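Long-range contact in interferon gamma (Paralichthys olivaceus, PDB 6F1E), which acts as a homodimeric cytokine that binds interferon gamma receptor 1, more weakly its receptor 1-like relative, and activates macrophages and neutrophils: residues R6-H17 against V89-K99. Sequence-based numbering, arbitrary orientation.
Sequences RMNKTIQNLLQH and VRTDLNYILKK
Among the apolar contacts, Met7 meets Ile96 near one end of the interface and Leu14 meets Leu93 nearer the other. The Met7 chain bends at its second torsion (chi2 82°), which swings the thioether toward the partner helix: CE lies 3.8 Å from Ile96 CG1, and the two side chains run roughly perpendicular. The still closer modelled approach of Met7 SD to Ile96 CD1 is doubtful. Farther along, Leu14 CD2 meets Leu93 CD2 at 3.5 Å, and His17 CB touches Val89 CG2 at 3.8 Å. The aromatic contacts centre on Tyr95. Met7 SD sits 5.4 Å from the centroid of the Tyr95 ring and 62° off its normal, an oblique Met-aromatic contact; Arg6 brings its aliphatic part to the same ring, CD being 3.6 Å from Tyr95 CZ, with the guanidinium steeply turned from the ring plane. Lys99 CG, from the same helix as Tyr95, lies above one ring face, toward its rim.

The segment axes approach to 9.7 Å at 135° between their directions, a strongly inclined antiparallel packing within the helical-bundle fold of the type II interferons, whose homodimer interleaves helices of both chains. Leu93 and Ile96 also reach helix 41-64, and Met7 and Ile96 pack on Tyr143 and Leu139 of the second subunit respectively, so this helix pair adjoins the dimer interface.

Asp92 lies where the backbones come closest, opposite Thr10. Its CB rests 3.6 Å from Leu14 CG, the two side chains lying alongside and running opposite ways, and Asn13 CB is 3.5 Å from Asp92 OD2. Thr10 turns its methyl CG2 toward Asp92 OD1, while its OG1 donates to Arg6 O in a bond whose modelled length is doubtfully short. Lys99 NZ forms a salt bridge with Glu102.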
loop_
_atom_site.group_PDB
_atom_site.type_symbol
_atom_site.label_atom_id
_atom_site.label_comp_id
_atom_site.label_asym_id
_atom_site.label_seq_id
_atom_site.Cartn_x
_atom_site.Cartn_y
_atom_site.Cartn_z
ATOM N N ARG A 6 -25.805 -12.315 -13.436
ATOM C CA ARG A 6 -26.329 -12.143 -12.091
ATOM C C ARG A 6 -25.617 -11.013 -11.346
ATOM O O ARG A 6 -26.239 -10.272 -10.560
ATOM C CB ARG A 6 -26.232 -13.468 -11.321
ATOM C CG ARG A 6 -26.948 -13.444 -9.975
ATOM C CD ARG A 6 -26.674 -14.696 -9.157
ATOM N NE ARG A 6 -27.509 -15.852 -9.500
ATOM C CZ ARG A 6 -27.364 -17.065 -8.972
ATOM N NH1 ARG A 6 -26.414 -17.325 -8.070
ATOM N NH2 ARG A 6 -28.178 -18.030 -9.344
ATOM N N MET A 7 -24.322 -10.877 -11.612
ATOM C CA MET A 7 -23.533 -9.764 -11.083
ATOM C C MET A 7 -24.090 -8.446 -11.586
ATOM O O MET A 7 -24.356 -7.543 -10.776
ATOM C CB MET A 7 -22.071 -9.892 -11.512
ATOM C CG MET A 7 -21.112 -8.953 -10.806
ATOM S SD MET A 7 -20.654 -9.642 -9.218
ATOM C CE MET A 7 -19.255 -8.601 -8.832
ATOM N N ASN A 8 -24.264 -8.347 -12.917
ATOM C CA ASN A 8 -24.763 -7.111 -13.558
ATOM C C ASN A 8 -26.130 -6.786 -13.001
ATOM O O ASN A 8 -26.375 -5.695 -12.528
ATOM C CB ASN A 8 -24.846 -7.236 -15.097
ATOM C CG ASN A 8 -25.590 -6.052 -15.756
ATOM O OD1 ASN A 8 -24.987 -5.018 -16.067
ATOM N ND2 ASN A 8 -26.912 -6.204 -15.967
ATOM N N LYS A 9 -27.016 -7.770 -13.052
ATOM C CA LYS A 9 -28.367 -7.579 -12.593
ATOM C C LYS A 9 -28.346 -7.209 -11.127
ATOM O O LYS A 9 -29.006 -6.236 -10.758
ATOM C CB LYS A 9 -29.244 -8.814 -12.877
ATOM C CG LYS A 9 -29.571 -8.994 -14.355
ATOM C CD LYS A 9 -30.685 -10.004 -14.581
ATOM C CE LYS A 9 -31.022 -10.120 -16.060
ATOM N NZ LYS A 9 -32.224 -10.963 -16.301
ATOM N N THR A 10 -27.554 -7.922 -10.312
ATOM C CA THR A 10 -27.524 -7.652 -8.873
ATOM C C THR A 10 -27.024 -6.237 -8.565
ATOM O O THR A 10 -27.528 -5.586 -7.612
ATOM C CB THR A 10 -26.725 -8.700 -8.075
ATOM O OG1 THR A 10 -27.258 -10.006 -8.327
ATOM C CG2 THR A 10 -26.813 -8.411 -6.536
ATOM N N ILE A 11 -26.072 -5.753 -9.377
ATOM C CA ILE A 11 -25.526 -4.394 -9.174
ATOM C C ILE A 11 -26.575 -3.329 -9.469
ATOM O O ILE A 11 -26.759 -2.388 -8.673
ATOM C CB ILE A 11 -24.253 -4.123 -10.019
ATOM C CG1 ILE A 11 -23.032 -4.799 -9.374
ATOM C CG2 ILE A 11 -23.992 -2.610 -10.188
ATOM C CD1 ILE A 11 -21.816 -4.882 -10.294
ATOM N N GLN A 12 -27.250 -3.480 -10.610
ATOM C CA GLN A 12 -28.366 -2.591 -10.950
ATOM C C GLN A 12 -29.412 -2.526 -9.830
ATOM O O GLN A 12 -29.745 -1.432 -9.396
ATOM C CB GLN A 12 -29.012 -2.986 -12.277
ATOM C CG GLN A 12 -28.070 -3.030 -13.491
ATOM C CD GLN A 12 -27.058 -1.893 -13.520
ATOM O OE1 GLN A 12 -25.841 -2.139 -13.464
ATOM N NE2 GLN A 12 -27.552 -0.637 -13.587
ATOM N N ASN A 13 -29.861 -3.672 -9.309
ATOM C CA ASN A 13 -30.840 -3.678 -8.205
ATOM C C ASN A 13 -30.281 -2.894 -7.046
ATOM O O ASN A 13 -30.986 -2.119 -6.412
ATOM C CB ASN A 13 -31.205 -5.086 -7.681
ATOM C CG ASN A 13 -31.754 -6.020 -8.759
ATOM O OD1 ASN A 13 -31.756 -5.713 -9.962
ATOM N ND2 ASN A 13 -32.192 -7.200 -8.324
ATOM N N LEU A 14 -29.008 -3.095 -6.750
ATOM C CA LEU A 14 -28.382 -2.346 -5.647
ATOM C C LEU A 14 -28.407 -0.825 -5.824
ATOM O O LEU A 14 -28.600 -0.061 -4.848
ATOM C CB LEU A 14 -26.963 -2.824 -5.424
ATOM C CG LEU A 14 -26.992 -4.125 -4.639
ATOM C CD1 LEU A 14 -25.728 -4.897 -4.977
ATOM C CD2 LEU A 14 -27.126 -3.865 -3.136
ATOM N N LEU A 15 -28.218 -0.398 -7.067
ATOM C CA LEU A 15 -28.170 1.023 -7.367
ATOM C C LEU A 15 -29.511 1.722 -7.116
ATOM O O LEU A 15 -29.542 2.926 -6.866
ATOM C CB LEU A 15 -27.654 1.242 -8.791
ATOM C CG LEU A 15 -26.145 0.968 -8.930
ATOM C CD1 LEU A 15 -25.759 0.734 -10.390
ATOM C CD2 LEU A 15 -25.328 2.088 -8.285
ATOM N N GLN A 16 -30.607 0.965 -7.143
ATOM C CA GLN A 16 -31.897 1.494 -6.679
ATOM C C GLN A 16 -31.851 2.027 -5.226
ATOM O O GLN A 16 -32.265 3.147 -4.994
ATOM C CB GLN A 16 -33.039 0.465 -6.859
ATOM C CG GLN A 16 -33.876 0.645 -8.130
ATOM C CD GLN A 16 -33.136 0.297 -9.409
ATOM O OE1 GLN A 16 -33.157 -0.852 -9.844
ATOM N NE2 GLN A 16 -32.502 1.296 -10.033
ATOM N N HIS A 17 -31.339 1.254 -4.269
ATOM C CA HIS A 17 -31.239 1.726 -2.875
ATOM C C HIS A 17 -30.142 2.771 -2.759
ATOM O O HIS A 17 -30.227 3.647 -1.904
ATOM C CB HIS A 17 -30.953 0.553 -1.907
ATOM C CG HIS A 17 -30.726 0.954 -0.465
ATOM N ND1 HIS A 17 -31.723 0.925 0.486
ATOM C CD2 HIS A 17 -29.602 1.341 0.193
ATOM C CE1 HIS A 17 -31.232 1.306 1.656
ATOM N NE2 HIS A 17 -29.944 1.559 1.508
ATOM N N VAL A 89 -31.663 -6.141 -0.345
ATOM C CA VAL A 89 -30.430 -5.358 -0.375
ATOM C C VAL A 89 -29.310 -6.181 0.265
ATOM O O VAL A 89 -28.262 -6.400 -0.367
ATOM C CB VAL A 89 -30.655 -3.970 0.286
ATOM C CG1 VAL A 89 -29.384 -3.369 0.867
ATOM C CG2 VAL A 89 -31.287 -3.037 -0.737
ATOM N N ARG A 90 -29.566 -6.668 1.483
ATOM C CA ARG A 90 -28.603 -7.484 2.254
ATOM C C ARG A 90 -28.085 -8.749 1.527
ATOM O O ARG A 90 -26.921 -9.129 1.649
ATOM C CB ARG A 90 -29.212 -7.881 3.597
ATOM C CG ARG A 90 -28.229 -8.615 4.510
ATOM C CD ARG A 90 -28.695 -8.694 5.956
ATOM N NE ARG A 90 -27.681 -8.161 6.874
ATOM C CZ ARG A 90 -27.799 -7.050 7.614
ATOM N NH1 ARG A 90 -26.782 -6.691 8.412
ATOM N NH2 ARG A 90 -28.910 -6.289 7.584
ATOM N N THR A 91 -28.955 -9.419 0.792
ATOM C CA THR A 91 -28.519 -10.594 0.049
ATOM C C THR A 91 -27.797 -10.165 -1.234
ATOM O O THR A 91 -26.854 -10.834 -1.656
ATOM C CB THR A 91 -29.676 -11.613 -0.217
ATOM O OG1 THR A 91 -30.894 -10.918 -0.392
ATOM C CG2 THR A 91 -29.858 -12.549 0.986
ATOM N N ASP A 92 -28.237 -9.067 -1.847
ATOM C CA ASP A 92 -27.537 -8.525 -3.005
ATOM C C ASP A 92 -26.130 -8.078 -2.571
ATOM O O ASP A 92 -25.168 -8.398 -3.254
ATOM C CB ASP A 92 -28.318 -7.380 -3.673
ATOM C CG ASP A 92 -29.443 -7.870 -4.602
ATOM O OD1 ASP A 92 -29.404 -9.042 -5.058
ATOM O OD2 ASP A 92 -30.353 -7.055 -4.913
ATOM N N LEU A 93 -25.998 -7.405 -1.424
ATOM C CA LEU A 93 -24.665 -7.032 -0.926
ATOM C C LEU A 93 -23.853 -8.301 -0.633
ATOM O O LEU A 93 -22.738 -8.456 -1.131
ATOM C CB LEU A 93 -24.730 -6.159 0.350
ATOM C CG LEU A 93 -25.256 -4.711 0.314
ATOM C CD1 LEU A 93 -25.128 -4.025 1.673
ATOM C CD2 LEU A 93 -24.522 -3.887 -0.732
ATOM N N ASN A 94 -24.423 -9.216 0.151
ATOM C CA ASN A 94 -23.710 -10.431 0.535
ATOM C C ASN A 94 -23.300 -11.191 -0.698
ATOM O O ASN A 94 -22.199 -11.680 -0.751
ATOM C CB ASN A 94 -24.495 -11.290 1.548
ATOM C CG ASN A 94 -24.371 -10.756 3.001
ATOM O OD1 ASN A 94 -25.365 -10.541 3.683
ATOM N ND2 ASN A 94 -23.135 -10.550 3.464
ATOM N N TYR A 95 -24.117 -11.204 -1.743
ATOM C CA TYR A 95 -23.710 -11.914 -2.963
ATOM C C TYR A 95 -22.482 -11.235 -3.589
ATOM O O TYR A 95 -21.528 -11.905 -4.015
ATOM C CB TYR A 95 -24.864 -12.075 -3.971
ATOM C CG TYR A 95 -24.405 -12.574 -5.341
ATOM C CD1 TYR A 95 -24.252 -13.931 -5.625
ATOM C CD2 TYR A 95 -24.118 -11.665 -6.353
ATOM C CE1 TYR A 95 -23.832 -14.358 -6.896
ATOM C CE2 TYR A 95 -23.700 -12.069 -7.615
ATOM C CZ TYR A 95 -23.543 -13.396 -7.886
ATOM O OH TYR A 95 -23.090 -13.705 -9.161
ATOM N N ILE A 96 -22.509 -9.911 -3.633
ATOM C CA ILE A 96 -21.447 -9.130 -4.292
ATOM C C ILE A 96 -20.137 -9.234 -3.444
ATOM O O ILE A 96 -19.022 -9.447 -3.983
ATOM C CB ILE A 96 -21.988 -7.708 -4.703
ATOM C CG1 ILE A 96 -21.789 -7.488 -6.187
ATOM C CG2 ILE A 96 -21.401 -6.551 -3.943
ATOM C CD1 ILE A 96 -22.761 -8.286 -7.023
ATOM N N LEU A 97 -20.281 -9.208 -2.122
ATOM C CA LEU A 97 -19.163 -9.536 -1.244
ATOM C C LEU A 97 -18.531 -10.903 -1.544
ATOM O O LEU A 97 -17.304 -11.022 -1.698
ATOM C CB LEU A 97 -19.615 -9.500 0.199
ATOM C CG LEU A 97 -18.542 -9.835 1.216
ATOM C CD1 LEU A 97 -17.333 -8.955 0.998
ATOM C CD2 LEU A 97 -19.122 -9.595 2.591
ATOM N N LYS A 98 -19.363 -11.928 -1.647
ATOM C CA LYS A 98 -18.886 -13.301 -1.912
ATOM C C LYS A 98 -18.100 -13.382 -3.210
ATOM O O LYS A 98 -17.004 -13.908 -3.231
ATOM C CB LYS A 98 -20.069 -14.280 -1.983
ATOM C CG LYS A 98 -19.692 -15.674 -2.426
ATOM C CD LYS A 98 -20.893 -16.606 -2.453
ATOM C CE LYS A 98 -21.583 -16.606 -3.821
ATOM N NZ LYS A 98 -22.319 -17.879 -4.095
ATOM N N LYS A 99 -18.646 -12.856 -4.301
ATOM C CA LYS A 99 -17.951 -12.983 -5.575
ATOM C C LYS A 99 -16.577 -12.292 -5.556
ATOM O O LYS A 99 -15.656 -12.761 -6.224
ATOM C CB LYS A 99 -18.811 -12.468 -6.751
ATOM C CG LYS A 99 -20.151 -13.176 -6.988
ATOM C CD LYS A 99 -20.084 -14.713 -7.151
ATOM C CE LYS A 99 -19.464 -15.193 -8.462
ATOM N NZ LYS A 99 -18.950 -16.603 -8.358
#